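Local coordinates for protein ORF10 (Moritella marina, PDB 6RIW) that probably condenses acyl chains with extender units during polyunsaturated fatty acid synthesis, this chain being its ketosynthase-chain length factor didomain, at residues A[43-48]-A[596-602]; A[550-554]-A[582-588]. One frame throughout, in Å; residues are numbered along the deposited sequence.

Interaction 1 (A[43-48]-A[596-602])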
loop_
_atom_site.group_PDB
_atom_site.type_symbol
_atom_site.label_atom_id
_atom_site.label_comp_id
_atom_site.label_asym_id
_atom_site.label_seq_id
_atom_site.Cartn_x
_atom_site.Cartn_y
_atom_site.Cartn_z
ATOM N N VAL A 43 -12.136 0.645 -21.728
ATOM C CA VAL A 43 -11.974 0.222 -23.117
ATOM C C VAL A 43 -12.926 -0.952 -23.326
ATOM O O VAL A 43 -13.439 -1.531 -22.368
ATOM C CB VAL A 43 -10.533 -0.240 -23.435
ATOM C CG1 VAL A 43 -9.529 0.915 -23.342
ATOM C CG2 VAL A 43 -10.158 -1.369 -22.482
ATOM N N ASP A 44 -13.147 -1.323 -24.581
ATOM C CA ASP A 44 -13.907 -2.535 -24.898
ATOM C C ASP A 44 -13.110 -3.756 -24.456
ATOM O O ASP A 44 -12.033 -4.005 -25.016
ATOM C CB ASP A 44 -14.197 -2.566 -26.406
ATOM C CG ASP A 44 -14.852 -3.876 -26.884
ATOM O OD1 ASP A 44 -15.173 -4.763 -26.065
ATOM O OD2 ASP A 44 -15.060 -4.000 -28.119
ATOM N N PRO A 45 -13.579 -4.532 -23.466
ATOM C CA PRO A 45 -12.764 -5.655 -22.962
ATOM C C PRO A 45 -12.451 -6.708 -24.016
ATOM O O PRO A 45 -11.392 -7.346 -23.949
ATOM C CB PRO A 45 -13.629 -6.236 -21.830
ATOM C CG PRO A 45 -14.516 -5.088 -21.414
ATOM C CD PRO A 45 -14.813 -4.346 -22.677
ATOM N N ALA A 46 -13.335 -6.901 -24.999
ATOM C CA ALA A 46 -13.089 -7.914 -26.025
ATOM C C ALA A 46 -11.817 -7.631 -26.816
ATOM O O ALA A 46 -11.157 -8.569 -27.273
ATOM C CB ALA A 46 -14.291 -8.007 -26.975
ATOM N N LYS A 47 -11.456 -6.352 -26.992
ATOM C CA LYS A 47 -10.216 -6.003 -27.693
ATOM C C LYS A 47 -8.966 -6.439 -26.935
ATOM O O LYS A 47 -7.873 -6.440 -27.514
ATOM C CB LYS A 47 -10.146 -4.491 -27.934
ATOM C CG LYS A 47 -11.178 -3.972 -28.916
ATOM C CD LYS A 47 -10.676 -4.117 -30.346
ATOM C CE LYS A 47 -11.758 -3.747 -31.362
ATOM N NZ LYS A 47 -11.313 -4.074 -32.748
ATOM N N TYR A 48 -9.092 -6.750 -25.648
ATOM C CA TYR A 48 -7.951 -7.125 -24.823
ATOM C C TYR A 48 -8.043 -8.566 -24.349
ATOM O O TYR A 48 -7.234 -8.981 -23.508
ATOM C CB TYR A 48 -7.828 -6.164 -23.627
ATOM C CG TYR A 48 -7.381 -4.793 -24.076
ATOM C CD1 TYR A 48 -8.305 -3.847 -24.497
ATOM C CD2 TYR A 48 -6.023 -4.469 -24.143
ATOM C CE1 TYR A 48 -7.894 -2.596 -24.942
ATOM C CE2 TYR A 48 -5.596 -3.216 -24.609
ATOM C CZ TYR A 48 -6.545 -2.286 -24.999
ATOM O OH TYR A 48 -6.165 -1.027 -25.438
ATOM N N ASN A 596 -2.307 -0.207 -23.520
ATOM C CA ASN A 596 -3.464 0.475 -24.100
ATOM C C ASN A 596 -3.213 0.928 -25.536
ATOM O O ASN A 596 -4.174 1.227 -26.261
ATOM C CB ASN A 596 -3.834 1.664 -23.213
ATOM C CG ASN A 596 -5.321 1.919 -23.159
ATOM O OD1 ASN A 596 -5.891 2.067 -22.076
ATOM N ND2 ASN A 596 -5.958 2.036 -24.335
ATOM N N LEU A 597 -1.954 0.954 -25.976
ATOM C CA LEU A 597 -1.686 1.353 -27.351
ATOM C C LEU A 597 -2.335 0.401 -28.361
ATOM O O LEU A 597 -2.488 0.784 -29.518
ATOM C CB LEU A 597 -0.178 1.460 -27.598
ATOM C CG LEU A 597 0.476 2.631 -26.849
ATOM C CD1 LEU A 597 2.013 2.555 -26.971
ATOM C CD2 LEU A 597 -0.016 3.933 -27.411
ATOM N N THR A 598 -2.703 -0.819 -27.943
ATOM C CA THR A 598 -3.505 -1.734 -28.770
ATOM C C THR A 598 -4.697 -1.033 -29.424
ATOM O O THR A 598 -4.872 -1.065 -30.649
ATOM C CB THR A 598 -4.012 -2.902 -27.914
ATOM O OG1 THR A 598 -2.907 -3.735 -27.548
ATOM C CG2 THR A 598 -5.035 -3.743 -28.689
ATOM N N THR A 599 -5.549 -0.419 -28.619
ATOM C CA THR A 599 -6.712 0.231 -29.201
ATOM C C THR A 599 -6.422 1.664 -29.582
ATOM O O THR A 599 -7.063 2.191 -30.498
ATOM C CB THR A 599 -7.907 0.176 -28.239
ATOM O OG1 THR A 599 -7.506 0.619 -26.935
ATOM C CG2 THR A 599 -8.442 -1.252 -28.145
ATOM N N GLN A 600 -5.454 2.312 -28.925
ATOM C CA GLN A 600 -5.112 3.674 -29.332
ATOM C C GLN A 600 -4.589 3.715 -30.764
ATOM O O GLN A 600 -4.979 4.595 -31.543
ATOM C CB GLN A 600 -4.080 4.279 -28.389
ATOM C CG GLN A 600 -4.667 4.632 -27.055
ATOM C CD GLN A 600 -3.589 5.036 -26.103
ATOM O OE1 GLN A 600 -3.087 4.195 -25.348
ATOM N NE2 GLN A 600 -3.187 6.317 -26.156
ATOM N N ILE A 601 -3.712 2.775 -31.132
ATOM C CA ILE A 601 -3.154 2.792 -32.487
ATOM C C ILE A 601 -4.202 2.324 -33.493
ATOM O O ILE A 601 -4.330 2.889 -34.582
ATOM C CB ILE A 601 -1.883 1.922 -32.572
ATOM C CG1 ILE A 601 -0.783 2.449 -31.641
ATOM C CG2 ILE A 601 -1.383 1.867 -34.010
ATOM C CD1 ILE A 601 -0.108 3.676 -32.136
ATOM N N GLU A 602 -4.973 1.296 -33.142
ATOM C CA GLU A 602 -6.042 0.863 -34.046
ATOM C C GLU A 602 -7.001 2.011 -34.344
ATOM O O GLU A 602 -7.324 2.280 -35.511
ATOM C CB GLU A 602 -6.791 -0.336 -33.463
ATOM C CG GLU A 602 -7.904 -0.839 -34.380
ATOM C CD GLU A 602 -8.664 -2.032 -33.812
ATOM O OE1 GLU A 602 -8.994 -2.043 -32.601
ATOM O OE2 GLU A 602 -8.949 -2.964 -34.596
#
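Y48 points its phenol at the start of helix 597-608, where its OH meets T599 OG1 in a short 2.6 Å hydrogen bond; either hydroxyl could give the proton. T599 keeps OG1 between its backbone N and carbonyl carbon (chi1 50°), which puts the hydroxyl on the phenol while CG2 lies 3.5 Å from Y48 CE1. T598 comes from the same side of the ring plane but further along, at the CE2 edge, T598 CB 3.7 Å from Y48 CE2. Both threonines meet the ring obliquely, while D44 O lies in the ring plane at its edge. A phenylalanine in place of Y48 removes the OH, and T599 OG1 would probably be left without its partner from this loop.

Further out, K47 reaches across T599: K47 CB is 3.7 Å from T599 CG2. The lysine chain bends at chi2 and crosses the extended E602 at about a right angle, forming a salt bridge. K47 NZ meets E602 OE1 at 3.1 Å on the syn side, 21° out of the carboxylate plane, and has a weaker bond to E602 OE2. On the inner side V43 CG1 comes to 3.9 Å from N596 ND2, and N596 OD1 is bonded to R592. An Asx turn, from D44 OD1 to A46 N, shapes the loop.

The contact joins the two ketosynthase-like halves of the chain. The loop between helix 38-41 and strand 62-64 lies against helix 228-237, with V43 on M229 and Y48 on M233; helix 597-608 packs L597 and I601 on helices 614-628 and 129-148.

Interaction 2 (A[550-554]-A[582-588])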
loop_
_atom_site.group_PDB
_atom_site.type_symbol
_atom_site.label_atom_id
_atom_site.label_comp_id
_atom_site.label_asym_id
_atom_site.label_seq_id
_atom_site.Cartn_x
_atom_site.Cartn_y
_atom_site.Cartn_z
ATOM N N LEU A 550 13.098 -7.556 -11.344
ATOM C CA LEU A 550 12.262 -6.819 -10.397
ATOM C C LEU A 550 12.479 -5.314 -10.554
ATOM O O LEU A 550 13.581 -4.857 -10.857
ATOM C CB LEU A 550 12.574 -7.233 -8.957
ATOM C CG LEU A 550 12.722 -8.719 -8.623
ATOM C CD1 LEU A 550 12.835 -8.866 -7.105
ATOM C CD2 LEU A 550 11.539 -9.523 -9.149
ATOM N N ILE A 551 11.424 -4.531 -10.327
ATOM C CA ILE A 551 11.547 -3.084 -10.504
ATOM C C ILE A 551 12.494 -2.513 -9.446
ATOM O O ILE A 551 12.653 -3.099 -8.359
ATOM C CB ILE A 551 10.173 -2.380 -10.467
ATOM C CG1 ILE A 551 9.485 -2.541 -9.096
ATOM C CG2 ILE A 551 9.278 -2.880 -11.610
ATOM C CD1 ILE A 551 8.326 -1.510 -8.852
ATOM N N PRO A 552 13.134 -1.377 -9.718
ATOM C CA PRO A 552 14.108 -0.825 -8.755
ATOM C C PRO A 552 13.526 -0.479 -7.400
ATOM O O PRO A 552 14.261 -0.568 -6.414
ATOM C CB PRO A 552 14.638 0.424 -9.478
ATOM C CG PRO A 552 14.469 0.105 -10.933
ATOM C CD PRO A 552 13.203 -0.703 -11.029
ATOM N N GLN A 553 12.233 -0.119 -7.295
ATOM C CA GLN A 553 11.660 0.149 -5.968
ATOM C C GLN A 553 11.890 -1.027 -5.014
ATOM O O GLN A 553 12.273 -0.843 -3.849
ATOM C CB GLN A 553 10.156 0.459 -6.071
ATOM C CG GLN A 553 9.520 0.881 -4.704
ATOM C CD GLN A 553 7.997 0.922 -4.718
ATOM O OE1 GLN A 553 7.338 -0.025 -5.155
ATOM N NE2 GLN A 553 7.425 2.016 -4.209
ATOM N N GLN A 554 11.673 -2.250 -5.496
ATOM C CA GLN A 554 11.837 -3.410 -4.626
ATOM C C GLN A 554 13.310 -3.757 -4.422
ATOM O O GLN A 554 13.720 -4.080 -3.304
ATOM C CB GLN A 554 11.054 -4.593 -5.191
ATOM C CG GLN A 554 9.532 -4.313 -5.198
ATOM C CD GLN A 554 8.669 -5.561 -4.957
ATOM O OE1 GLN A 554 9.151 -6.700 -5.022
ATOM N NE2 GLN A 554 7.375 -5.340 -4.678
ATOM N N MET A 582 6.188 3.368 2.297
ATOM C CA MET A 582 6.245 3.589 0.859
ATOM C C MET A 582 4.916 4.176 0.420
ATOM O O MET A 582 3.949 4.213 1.183
ATOM C CB MET A 582 6.554 2.283 0.111
ATOM C CG MET A 582 5.601 1.120 0.485
ATOM S SD MET A 582 3.973 1.201 -0.344
ATOM C CE MET A 582 4.403 0.445 -1.945
ATOM N N GLY A 583 4.905 4.695 -0.806
ATOM C CA GLY A 583 3.692 4.921 -1.557
ATOM C C GLY A 583 3.834 4.198 -2.889
ATOM O O GLY A 583 4.849 3.541 -3.151
ATOM N N MET A 584 2.810 4.314 -3.729
ATOM C CA MET A 584 2.877 3.527 -4.963
ATOM C C MET A 584 4.026 4.010 -5.844
ATOM O O MET A 584 4.393 5.193 -5.843
ATOM C CB MET A 584 1.539 3.550 -5.727
ATOM C CG MET A 584 1.113 4.859 -6.344
ATOM S SD MET A 584 -0.074 4.607 -7.743
ATOM C CE MET A 584 0.912 3.706 -8.859
ATOM N N GLU A 585 4.645 3.067 -6.539
ATOM C CA GLU A 585 5.580 3.397 -7.606
ATOM C C GLU A 585 4.769 3.992 -8.745
ATOM O O GLU A 585 4.037 3.271 -9.429
ATOM C CB GLU A 585 6.322 2.141 -8.054
ATOM C CG GLU A 585 7.263 2.355 -9.247
ATOM C CD GLU A 585 8.202 3.541 -9.041
ATOM O OE1 GLU A 585 9.247 3.365 -8.359
ATOM O OE2 GLU A 585 7.903 4.646 -9.573
ATOM N N LEU A 586 4.855 5.306 -8.916
ATOM C CA LEU A 586 4.083 5.961 -9.964
ATOM C C LEU A 586 4.476 5.490 -11.359
ATOM O O LEU A 586 3.658 5.605 -12.288
ATOM C CB LEU A 586 4.256 7.467 -9.828
ATOM C CG LEU A 586 3.718 8.073 -8.506
ATOM C CD1 LEU A 586 4.127 9.554 -8.417
ATOM C CD2 LEU A 586 2.197 7.932 -8.405
ATOM N N GLU A 587 5.708 4.962 -11.540
ATOM C CA GLU A 587 6.087 4.414 -12.844
ATOM C C GLU A 587 5.269 3.185 -13.227
ATOM O O GLU A 587 5.318 2.762 -14.394
ATOM C CB GLU A 587 7.592 4.079 -12.893
ATOM C CG GLU A 587 8.470 5.327 -12.800
ATOM C CD GLU A 587 9.960 5.023 -12.998
ATOM O OE1 GLU A 587 10.361 3.836 -12.946
ATOM O OE2 GLU A 587 10.730 5.980 -13.197
ATOM N N LEU A 588 4.488 2.623 -12.301
ATOM C CA LEU A 588 3.608 1.521 -12.671
ATOM C C LEU A 588 2.573 1.899 -13.732
ATOM O O LEU A 588 2.018 0.999 -14.388
ATOM C CB LEU A 588 2.888 0.980 -11.425
ATOM C CG LEU A 588 3.760 0.239 -10.390
ATOM C CD1 LEU A 588 2.875 -0.229 -9.239
ATOM C CD2 LEU A 588 4.486 -0.922 -11.030
HETATM O O HOH W 1 10.803 1.269 -9.324
HETATM O O HOH W 2 4.488 0.353 -5.669
#
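The carboxamide of Q553 faces E585, whose CB sits over one face of the amide, 3.8 Å from Q553 OE1; M582 CE lies on the opposite side of the amide plane, 4.1 Å from Q553 NE2. G583 O lies in that plane and accepts from Q553 NE2 at 3.2 Å, the donor almost in line with the carbonyl but the bond bent at the hydrogen (136°). Q553 OE1 accepts a hydrogen bond from a water that accepts from E585 N, so the amide meets the 582-588 loop directly at one end and through water at the other, which favours this flip.

With CG anti to the backbone N (chi1 176°) and a bend at chi2, E585 brings OE1 within a water's reach of Q553 N, the carboxylate tilted 50° from the amide. A second water donates to E585 OE1 and accepts from Q553 N, while E585 OE2 uses its anti lone pair for E587 N at 3.0 Å. The N-terminal end of the helix is likely to favour the buried negative charge. I551 CD1 covers E585 CG at 4.0 Å.

I551 is the N-cap of helix 552-567. In this second thiolase-like fold, the contact ties that helix's first turn to the loop leaving strand 576-581.

How the interactions relate
Interaction 2 is nested inside the long loop that interaction 1 closes: 550-554 and 582-588 both fall between 43-48 and 596-602. Their centres are 25 Å apart and their nearest atoms about 10 Å, so they do not touch, yet the chain links them closely, since the short helix 589-595 runs from the 582-588 loop to N596. The difference is one of level. Interaction 2 is buried, 11 Å from the centre of the chain and internal to the second ketosynthase-like half; interaction 1 lies 28 Å from that centre, is partly buried, and bridges the two halves. Both are away from the magnesium site at M1 and K286.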